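3,4-dihydroxy-2-butanone 4-phosphate synthase (Candida albicans, PDB 2RIS) converts D-ribulose 5-phosphate to formate and 3,4-dihydroxy-2-butanone 4-phosphate, a building block of riboflavin. Local coordinates at residues Y87-D92 with F123-H128; L70-M75 with I129-A134; T6-A11 with K191-N196. All coordinates share one frame; numbering follows the deposited sequence.

Contact 1 (Y87-D92 with F123-H128); sequences YTITCD and FIKPGH
The carboxylate of Asp92 is gripped at both oxygens by His128. OD1 of Asp92 takes the ring N-H of His128 ND1 at 2.7 Å on its syn lone pair. The carboxylate meets the ring at its edge, and the two planes are only 6° apart. Asp92 OD2 accepts the backbone N-H of the same residue, His128 N, also at 2.7 Å but from well above the carboxylate plane. CG of Asp92 stands beside its own backbone N (chi1 -67°), which brings the carboxylate over to the turn at Gly127 and His128.

The backbones pair as a short antiparallel bridge between Asp92 and Ile124. Ile124 N gives its hydrogen to Asp92 O at 2.7 Å, and Asp92 N returns a bond to Ile124 O at 2.9 Å. Beyond this bridge the chain 123-128 turns a corner at a cis peptide before Pro126. There Gly127 N donates to Thr90 OG1 at 3.0 Å. A water also links Thr90 OG1 to Gly127 O. Gly127 passes close to Cys91, their CA atoms 3.7 Å apart.

Apolar contacts flank the pairing. The Cys91 sulfur lies obliquely to the Phe123 ring, 4.1 Å from SG to CD2. Ile89 CD1 meets Lys125 CB at 3.8 Å, while the lysine NZ bonds Glu71 O. Tyr87 of the second subunit packs on Pro126. The ND1 bond to OD1 holds the His128 ring near the plane of the carboxylate, while the backbone bond to OD2 helps hold the carboxylate; the nearby charge probably favours a proton on ND1.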
loop_
_atom_site.group_PDB
_atom_site.type_symbol
_atom_site.label_atom_id
_atom_site.label_comp_id
_atom_site.label_asym_id
_atom_site.label_seq_id
_atom_site.Cartn_x
_atom_site.Cartn_y
_atom_site.Cartn_z
ATOM N N TYR A 87 -11.892 0.482 7.234
ATOM C CA TYR A 87 -10.577 -0.016 7.633
ATOM C C TYR A 87 -10.548 -0.376 9.107
ATOM O O TYR A 87 -11.114 0.349 9.935
ATOM C CB TYR A 87 -9.509 1.051 7.419
ATOM C CG TYR A 87 -9.307 1.467 5.993
ATOM C CD1 TYR A 87 -9.861 2.654 5.520
ATOM C CD2 TYR A 87 -8.545 0.690 5.119
ATOM C CE1 TYR A 87 -9.672 3.057 4.202
ATOM C CE2 TYR A 87 -8.352 1.081 3.794
ATOM C CZ TYR A 87 -8.920 2.267 3.347
ATOM O OH TYR A 87 -8.735 2.673 2.044
ATOM N N THR A 88 -9.861 -1.474 9.421
ATOM C CA THR A 88 -9.545 -1.828 10.801
ATOM C C THR A 88 -8.109 -1.394 11.071
ATOM O O THR A 88 -7.389 -0.981 10.148
ATOM C CB THR A 88 -9.652 -3.353 11.074
ATOM O OG1 THR A 88 -8.522 -4.039 10.515
ATOM C CG2 THR A 88 -10.931 -3.931 10.521
ATOM N N ILE A 89 -7.677 -1.495 12.326
ATOM C CA ILE A 89 -6.252 -1.380 12.607
ATOM C C ILE A 89 -5.517 -2.383 11.710
ATOM O O ILE A 89 -6.006 -3.494 11.464
ATOM C CB ILE A 89 -5.928 -1.621 14.104
ATOM C CG1 ILE A 89 -4.432 -1.424 14.386
ATOM C CG2 ILE A 89 -6.419 -3.004 14.569
ATOM C CD1 ILE A 89 -4.096 -1.214 15.844
ATOM N N THR A 90 -4.363 -1.979 11.192
ATOM C CA THR A 90 -3.587 -2.851 10.302
ATOM C C THR A 90 -2.883 -3.948 11.100
ATOM O O THR A 90 -2.769 -3.860 12.320
ATOM C CB THR A 90 -2.560 -2.038 9.503
ATOM O OG1 THR A 90 -1.686 -1.354 10.417
ATOM C CG2 THR A 90 -3.271 -1.023 8.614
ATOM N N CYS A 91 -2.411 -4.986 10.411
ATOM C CA CYS A 91 -1.802 -6.101 11.121
ATOM C C CYS A 91 -0.849 -6.936 10.275
ATOM O O CYS A 91 -0.911 -6.911 9.044
ATOM C CB CYS A 91 -2.905 -7.005 11.687
ATOM S SG CYS A 91 -3.864 -7.881 10.406
ATOM N N ASP A 92 0.032 -7.651 10.972
ATOM C CA ASP A 92 0.869 -8.712 10.402
ATOM C C ASP A 92 0.700 -9.970 11.249
ATOM O O ASP A 92 0.604 -9.892 12.475
ATOM C CB ASP A 92 2.352 -8.325 10.445
ATOM C CG ASP A 92 2.689 -7.164 9.536
ATOM O OD1 ASP A 92 3.600 -6.395 9.910
ATOM O OD2 ASP A 92 2.056 -7.027 8.472
ATOM N N PHE A 123 -1.530 -12.075 15.824
ATOM C CA PHE A 123 -1.259 -10.914 14.968
ATOM C C PHE A 123 -0.590 -9.775 15.716
ATOM O O PHE A 123 -0.920 -9.495 16.879
ATOM C CB PHE A 123 -2.546 -10.404 14.313
ATOM C CG PHE A 123 -3.209 -11.416 13.426
ATOM C CD1 PHE A 123 -4.146 -12.309 13.942
ATOM C CD2 PHE A 123 -2.876 -11.494 12.073
ATOM C CE1 PHE A 123 -4.755 -13.252 13.119
ATOM C CE2 PHE A 123 -3.474 -12.428 11.252
ATOM C CZ PHE A 123 -4.410 -13.319 11.776
ATOM N N ILE A 124 0.349 -9.125 15.032
ATOM C CA ILE A 124 0.961 -7.883 15.493
ATOM C C ILE A 124 0.193 -6.724 14.879
ATOM O O ILE A 124 -0.122 -6.733 13.685
ATOM C CB ILE A 124 2.463 -7.778 15.106
ATOM C CG1 ILE A 124 3.266 -8.967 15.654
ATOM C CG2 ILE A 124 3.073 -6.477 15.645
ATOM C CD1 ILE A 124 4.552 -9.227 14.895
ATOM N N LYS A 125 -0.118 -5.734 15.708
ATOM C CA LYS A 125 -0.806 -4.526 15.265
ATOM C C LYS A 125 -0.057 -3.303 15.791
ATOM O O LYS A 125 0.404 -3.309 16.944
ATOM C CB LYS A 125 -2.251 -4.518 15.768
ATOM C CG LYS A 125 -3.109 -5.670 15.205
ATOM C CD LYS A 125 -4.383 -5.898 16.012
ATOM C CE LYS A 125 -4.083 -6.259 17.467
ATOM N NZ LYS A 125 -5.258 -6.850 18.162
ATOM N N PRO A 126 0.123 -2.273 14.941
ATOM C CA PRO A 126 -0.199 -2.226 13.505
ATOM C C PRO A 126 0.717 -3.127 12.669
ATOM O O PRO A 126 1.683 -3.695 13.181
ATOM C CB PRO A 126 0.041 -0.752 13.148
ATOM C CG PRO A 126 1.071 -0.300 14.145
ATOM C CD PRO A 126 0.691 -0.993 15.415
ATOM N N GLY A 127 0.400 -3.262 11.388
ATOM C CA GLY A 127 1.216 -4.048 10.483
ATOM C C GLY A 127 1.107 -3.552 9.061
ATOM O O GLY A 127 0.954 -2.359 8.830
ATOM N N HIS A 128 1.154 -4.483 8.113
ATOM C CA HIS A 128 1.295 -4.131 6.703
ATOM C C HIS A 128 0.149 -4.616 5.823
ATOM O O HIS A 128 0.164 -4.379 4.603
ATOM C CB HIS A 128 2.642 -4.623 6.173
ATOM C CG HIS A 128 3.817 -4.009 6.871
ATOM N ND1 HIS A 128 4.272 -4.458 8.093
ATOM C CD2 HIS A 128 4.631 -2.986 6.517
ATOM C CE1 HIS A 128 5.309 -3.728 8.468
ATOM N NE2 HIS A 128 5.550 -2.831 7.528
HETATM O O HOH W 1 0.103 0.294 9.099
#

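Contact 2 (L70-M75 with I129-A134); sequences LELPPM and ILPLRA
In the conformer given here, one of two modelled, the side chain of Arg133 donates two hydrogen bonds to Leu72 O. NH2 of Arg133 lies 2.7 Å from Leu72 O, and NE of Arg133 lies 2.9 Å from it. The guanidinium approaches side-on, with the oxygen near its plane. The two donors reach the carbonyl differently. NE comes in the carbonyl plane, whereas NH2 stands 57° out of it. The arginine chain is extended from CG to NE, which carries the charged group from the strand across to the loop. NH2 also bonds Asn68 OD1.

Arg133 belongs to strand 129-134, which pairs in parallel with strand 59-63. The segment 70-75 follows helix 64-69, whose end is a Schellman motif with Glu71 at positive phi. Arg133 therefore ties this strand to the chain leaving the helix.

Van der Waals contacts accompany the polar grip. CD of Pro74 sits over one face of the guanidinium, 3.7 Å from Arg133 NE. The proline ring and the arginine chain run at a slant to each other. Two residues earlier in the strand, Pro131 CG is touched by Leu72 CD1 at 4.0 Å, and the two side chains cross at about a right angle. CG of Leu72 lies beside its backbone N (chi1 -65°), an orientation that directs the branched end to the proline. Leu113 of helix 103-114 and Leu62 of strand 59-63 also pack on Leu72.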
loop_
_atom_site.group_PDB
_atom_site.type_symbol
_atom_site.label_atom_id
_atom_site.label_comp_id
_atom_site.label_asym_id
_atom_site.label_seq_id
_atom_site.Cartn_x
_atom_site.Cartn_y
_atom_site.Cartn_z
ATOM N N LEU A 70 -11.236 -11.619 15.652
ATOM C CA LEU A 70 -9.786 -11.421 15.600
ATOM C C LEU A 70 -9.311 -10.172 16.336
ATOM O O LEU A 70 -8.116 -9.873 16.327
ATOM C CB LEU A 70 -9.271 -11.422 14.157
ATOM C CG LEU A 70 -9.374 -12.735 13.362
ATOM C CD1 LEU A 70 -9.005 -12.508 11.910
ATOM C CD2 LEU A 70 -8.516 -13.841 13.970
ATOM N N GLU A 71 -10.241 -9.469 16.987
ATOM C CA GLU A 71 -9.937 -8.213 17.687
ATOM C C GLU A 71 -9.264 -7.196 16.759
ATOM O O GLU A 71 -8.198 -6.646 17.065
ATOM C CB GLU A 71 -9.102 -8.471 18.944
ATOM C CG GLU A 71 -9.837 -9.282 20.001
ATOM C CD GLU A 71 -8.981 -9.588 21.223
ATOM O OE1 GLU A 71 -7.961 -8.899 21.438
ATOM O OE2 GLU A 71 -9.329 -10.534 21.963
ATOM N N LEU A 72 -9.912 -6.969 15.621
ATOM C CA LEU A 72 -9.482 -5.981 14.648
ATOM C C LEU A 72 -10.533 -4.876 14.574
ATOM O O LEU A 72 -11.386 -4.884 13.682
ATOM C CB LEU A 72 -9.267 -6.630 13.275
ATOM C CG LEU A 72 -8.136 -7.656 13.154
ATOM C CD1 LEU A 72 -8.205 -8.363 11.806
ATOM C CD2 LEU A 72 -6.775 -6.998 13.362
ATOM N N PRO A 73 -10.468 -3.909 15.514
ATOM C CA PRO A 73 -11.495 -2.877 15.571
ATOM C C PRO A 73 -11.319 -1.868 14.444
ATOM O O PRO A 73 -10.218 -1.766 13.890
ATOM C CB PRO A 73 -11.251 -2.209 16.933
ATOM C CG PRO A 73 -9.819 -2.432 17.230
ATOM C CD PRO A 73 -9.431 -3.723 16.547
ATOM N N PRO A 74 -12.390 -1.122 14.106
ATOM C CA PRO A 74 -12.258 -0.052 13.122
ATOM C C PRO A 74 -11.086 0.846 13.499
ATOM O O PRO A 74 -10.828 1.081 14.682
ATOM C CB PRO A 74 -13.584 0.712 13.253
ATOM C CG PRO A 74 -14.553 -0.302 13.722
ATOM C CD PRO A 74 -13.766 -1.217 14.632
ATOM N N MET A 75 -10.362 1.318 12.495
ATOM C CA MET A 75 -9.180 2.120 12.745
ATOM C C MET A 75 -9.527 3.405 13.495
ATOM O O MET A 75 -8.775 3.836 14.384
ATOM C CB MET A 75 -8.486 2.438 11.433
ATOM C CG MET A 75 -7.119 3.040 11.588
ATOM S SD MET A 75 -6.575 3.537 9.955
ATOM C CE MET A 75 -6.039 1.962 9.270
ATOM N N ILE A 129 -0.845 -5.270 6.438
ATOM C CA ILE A 129 -2.104 -5.598 5.758
ATOM C C ILE A 129 -3.237 -4.738 6.303
ATOM O O ILE A 129 -3.293 -4.472 7.508
ATOM C CB ILE A 129 -2.439 -7.117 5.868
ATOM C CG1 ILE A 129 -1.629 -7.918 4.844
ATOM C CG2 ILE A 129 -3.938 -7.396 5.713
ATOM C CD1 ILE A 129 -2.024 -7.729 3.401
ATOM N N LEU A 130 -4.128 -4.311 5.405
ATOM C CA LEU A 130 -5.295 -3.490 5.740
ATOM C C LEU A 130 -6.592 -4.306 5.699
ATOM O O LEU A 130 -7.206 -4.415 4.638
ATOM C CB LEU A 130 -5.408 -2.320 4.751
ATOM C CG LEU A 130 -4.245 -1.316 4.725
ATOM C CD1 LEU A 130 -3.766 -1.089 3.292
ATOM C CD2 LEU A 130 -4.619 -0.000 5.384
ATOM N N PRO A 131 -7.013 -4.880 6.845
ATOM C CA PRO A 131 -8.295 -5.587 6.840
ATOM C C PRO A 131 -9.435 -4.581 6.714
ATOM O O PRO A 131 -9.315 -3.445 7.189
ATOM C CB PRO A 131 -8.338 -6.276 8.222
ATOM C CG PRO A 131 -6.912 -6.185 8.767
ATOM C CD PRO A 131 -6.384 -4.903 8.179
ATOM N N LEU A 132 -10.518 -5.002 6.067
ATOM C CA LEU A 132 -11.711 -4.175 5.879
ATOM C C LEU A 132 -12.906 -4.950 6.401
ATOM O O LEU A 132 -12.955 -6.170 6.261
ATOM C CB LEU A 132 -11.941 -3.879 4.399
ATOM C CG LEU A 132 -10.785 -3.293 3.592
ATOM C CD1 LEU A 132 -11.268 -2.992 2.179
ATOM C CD2 LEU A 132 -10.212 -2.056 4.262
ATOM N N ARG A 133 -13.857 -4.241 7.011
ATOM C CA ARG A 133 -15.038 -4.876 7.594
ATOM C C ARG A 133 -16.226 -4.796 6.646
ATOM O O ARG A 133 -16.768 -3.714 6.408
ATOM C CB ARG A 133 -15.393 -4.211 8.923
ATOM C CG ARG A 133 -14.510 -4.649 10.085
ATOM C CD ARG A 133 -14.578 -3.672 11.277
ATOM N NE ARG A 133 -13.936 -4.227 12.471
ATOM C CZ ARG A 133 -14.563 -4.950 13.401
ATOM N NH1 ARG A 133 -15.854 -5.220 13.289
ATOM N NH2 ARG A 133 -13.896 -5.400 14.455
ATOM N N ALA A 134 -16.624 -5.949 6.117
ATOM C CA ALA A 134 -17.806 -6.044 5.247
ATOM C C ALA A 134 -19.084 -6.057 6.084
ATOM O O ALA A 134 -19.176 -6.787 7.077
ATOM C CB ALA A 134 -17.731 -7.298 4.407
#

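Contact 3 (T6-A11 with K191-N196); sequences TPIEEA and KIININ
Strand 191-194 is an outermost strand of the four-stranded mixed sheet within this chain, and the N-terminal residues before helix 8-16 attach to it. The link is one backbone hydrogen bond. Thr6 N donates to Ile192 O at 2.8 Å, with an N-H...O angle of 165°. A water reinforces it close by. It accepts from Ile192 N at 3.0 Å and bonds Thr6 OG1 at 2.7 Å.

The Thr6 side chain lies against the aliphatic part of Lys191. OG1 of Thr6 is 3.4 Å from Lys191 CB, and the methyl CG2 of Thr6 is 3.9 Å from Lys191 CD. OG1 stands beside the backbone N (chi1 -69°), near the water, which leaves CG2 anti to that N and along the lysine chain. The lysine stays nearly straight until a bend at its last torsion.

Chain order here is strand 191-194 followed directly by helix 195-202, with Asn194 at the N-cap. Pro7 holds the same position before helix 8-16. Ile8 also packs on Leu198 and Tyr201 of helix 195-202.

Apolar packing centres on the CG2 branch of Ile193. Ala11 CB presses on Ile193 CG2 at 3.5 Å, and CD1 of Ile8, in the conformer given, meets the same methyl at 3.9 Å. The Ile8 and Ile193 chains cross at about a right angle. Ile193 CG2 also lies 3.5 Å from the carbonyl oxygen Thr6 O, which accepts a bond from Gln197 NE2. Val23 of strand 21-24 and Leu152 of helix 145-155 pack on Ile193.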
loop_
_atom_site.group_PDB
_atom_site.type_symbol
_atom_site.label_atom_id
_atom_site.label_comp_id
_atom_site.label_asym_id
_atom_site.label_seq_id
_atom_site.Cartn_x
_atom_site.Cartn_y
_atom_site.Cartn_z
ATOM N N THR A 6 -17.785 -12.561 -17.555
ATOM C CA THR A 6 -17.904 -14.005 -17.352
ATOM C C THR A 6 -19.150 -14.286 -16.526
ATOM O O THR A 6 -19.404 -13.586 -15.540
ATOM C CB THR A 6 -16.640 -14.541 -16.632
ATOM O OG1 THR A 6 -15.527 -14.449 -17.531
ATOM C CG2 THR A 6 -16.802 -15.987 -16.166
ATOM N N PRO A 7 -19.943 -15.301 -16.920
ATOM C CA PRO A 7 -21.098 -15.650 -16.086
ATOM C C PRO A 7 -20.681 -16.030 -14.662
ATOM O O PRO A 7 -19.622 -16.640 -14.445
ATOM C CB PRO A 7 -21.697 -16.870 -16.799
ATOM C CG PRO A 7 -21.175 -16.815 -18.188
ATOM C CD PRO A 7 -19.823 -16.177 -18.101
ATOM N N ILE A 8 -21.514 -15.662 -13.696
ATOM C CA ILE A 8 -21.140 -15.787 -12.302
ATOM C C ILE A 8 -20.729 -17.202 -11.886
ATOM O O ILE A 8 -19.721 -17.372 -11.182
ATOM C CB ILE A 8 -22.237 -15.218 -11.383
ATOM C CG1 ILE A 8 -22.294 -13.703 -11.575
ATOM C CG2 ILE A 8 -22.006 -15.621 -9.920
ATOM C CD1 ILE A 8 -20.989 -12.962 -11.297
ATOM N N GLU A 9 -21.467 -18.216 -12.336
ATOM C CA GLU A 9 -21.126 -19.582 -11.915
ATOM C C GLU A 9 -19.750 -20.023 -12.410
ATOM O O GLU A 9 -19.018 -20.698 -11.679
ATOM C CB GLU A 9 -22.237 -20.584 -12.262
ATOM C CG GLU A 9 -23.454 -20.394 -11.359
ATOM C CD GLU A 9 -24.604 -21.378 -11.607
ATOM O OE1 GLU A 9 -24.484 -22.286 -12.462
ATOM O OE2 GLU A 9 -25.648 -21.226 -10.925
ATOM N N GLU A 10 -19.377 -19.615 -13.625
ATOM C CA GLU A 10 -18.034 -19.906 -14.135
ATOM C C GLU A 10 -16.973 -19.131 -13.346
ATOM O O GLU A 10 -15.914 -19.668 -13.028
ATOM C CB GLU A 10 -17.912 -19.597 -15.640
ATOM C CG GLU A 10 -18.965 -20.269 -16.545
ATOM C CD GLU A 10 -18.922 -21.798 -16.541
ATOM O OE1 GLU A 10 -19.882 -22.411 -17.083
ATOM O OE2 GLU A 10 -17.956 -22.391 -16.001
ATOM N N ALA A 11 -17.280 -17.874 -13.021
ATOM C CA ALA A 11 -16.372 -17.036 -12.237
ATOM C C ALA A 11 -16.136 -17.632 -10.854
ATOM O O ALA A 11 -14.999 -17.654 -10.375
ATOM C CB ALA A 11 -16.923 -15.606 -12.119
ATOM N N LYS A 191 -10.652 -13.755 -15.599
ATOM C CA LYS A 191 -12.062 -13.470 -15.891
ATOM C C LYS A 191 -12.538 -12.178 -15.225
ATOM O O LYS A 191 -12.025 -11.794 -14.166
ATOM C CB LYS A 191 -12.929 -14.639 -15.421
ATOM C CG LYS A 191 -12.742 -15.911 -16.241
ATOM C CD LYS A 191 -13.197 -17.130 -15.437
ATOM C CE LYS A 191 -13.529 -18.322 -16.321
ATOM N NZ LYS A 191 -12.406 -18.697 -17.241
ATOM N N ILE A 192 -13.527 -11.530 -15.852
ATOM C CA ILE A 192 -14.057 -10.231 -15.392
ATOM C C ILE A 192 -15.530 -10.366 -15.065
ATOM O O ILE A 192 -16.291 -10.949 -15.835
ATOM C CB ILE A 192 -13.929 -9.097 -16.476
ATOM C CG1 ILE A 192 -12.610 -9.182 -17.260
ATOM C CG2 ILE A 192 -14.194 -7.706 -15.873
ATOM C CD1 ILE A 192 -12.397 -8.088 -18.273
ATOM N N ILE A 193 -15.917 -9.847 -13.909
ATOM C CA ILE A 193 -17.328 -9.765 -13.520
ATOM C C ILE A 193 -17.624 -8.352 -13.035
ATOM O O ILE A 193 -16.713 -7.531 -12.887
ATOM C CB ILE A 193 -17.708 -10.780 -12.397
ATOM C CG1 ILE A 193 -16.921 -10.514 -11.098
ATOM C CG2 ILE A 193 -17.505 -12.217 -12.879
ATOM C CD1 ILE A 193 -17.569 -11.091 -9.851
ATOM N N ASN A 194 -18.901 -8.074 -12.802
ATOM C CA ASN A 194 -19.286 -6.809 -12.193
ATOM C C ASN A 194 -20.287 -7.010 -11.059
ATOM O O ASN A 194 -20.999 -8.015 -11.013
ATOM C CB ASN A 194 -19.750 -5.778 -13.247
ATOM C CG ASN A 194 -21.028 -6.184 -13.964
ATOM O OD1 ASN A 194 -20.993 -6.644 -15.119
ATOM N ND2 ASN A 194 -22.167 -6.001 -13.295
ATOM N N ILE A 195 -20.302 -6.064 -10.127
ATOM C CA ILE A 195 -21.132 -6.170 -8.938
ATOM C C ILE A 195 -22.635 -6.227 -9.226
ATOM O O ILE A 195 -23.333 -7.041 -8.629
ATOM C CB ILE A 195 -20.733 -5.112 -7.873
ATOM C CG1 ILE A 195 -19.318 -5.427 -7.359
ATOM C CG2 ILE A 195 -21.754 -5.052 -6.729
ATOM C CD1 ILE A 195 -18.670 -4.310 -6.569
ATOM N N ASN A 196 -23.130 -5.400 -10.147
ATOM C CA ASN A 196 -24.553 -5.476 -10.509
ATOM C C ASN A 196 -24.915 -6.892 -10.957
ATOM O O ASN A 196 -25.938 -7.456 -10.556
ATOM C CB ASN A 196 -24.890 -4.475 -11.618
ATOM C CG ASN A 196 -26.390 -4.260 -11.774
ATOM O OD1 ASN A 196 -27.082 -3.903 -10.817
ATOM N ND2 ASN A 196 -26.902 -4.496 -12.981
HETATM O O HOH W 2 -14.500 -12.135 -18.601
#

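In the fold
Contacts 1 and 2 adjoin, their centres about 8 Å apart. They are joined by backbone pairs, among them Ile89 N with Pro73 O, probably a hydrogen bond. Strand 129-134 follows strand 123-124 in the chain, and contact 1 is nested in the loop that contact 2 closes. Both touch the second subunit. Contact 3 lies across the chain centre, about 31 Å from contact 1 and 27 Å from contact 2, between centres. Contacts 2 and 3 each come near residues of the likely substrate and metal site: the side chain of Arg133 is about 6 Å from that of Thr146, and that of Ile193 about 10 Å from those of His145 and Asp34.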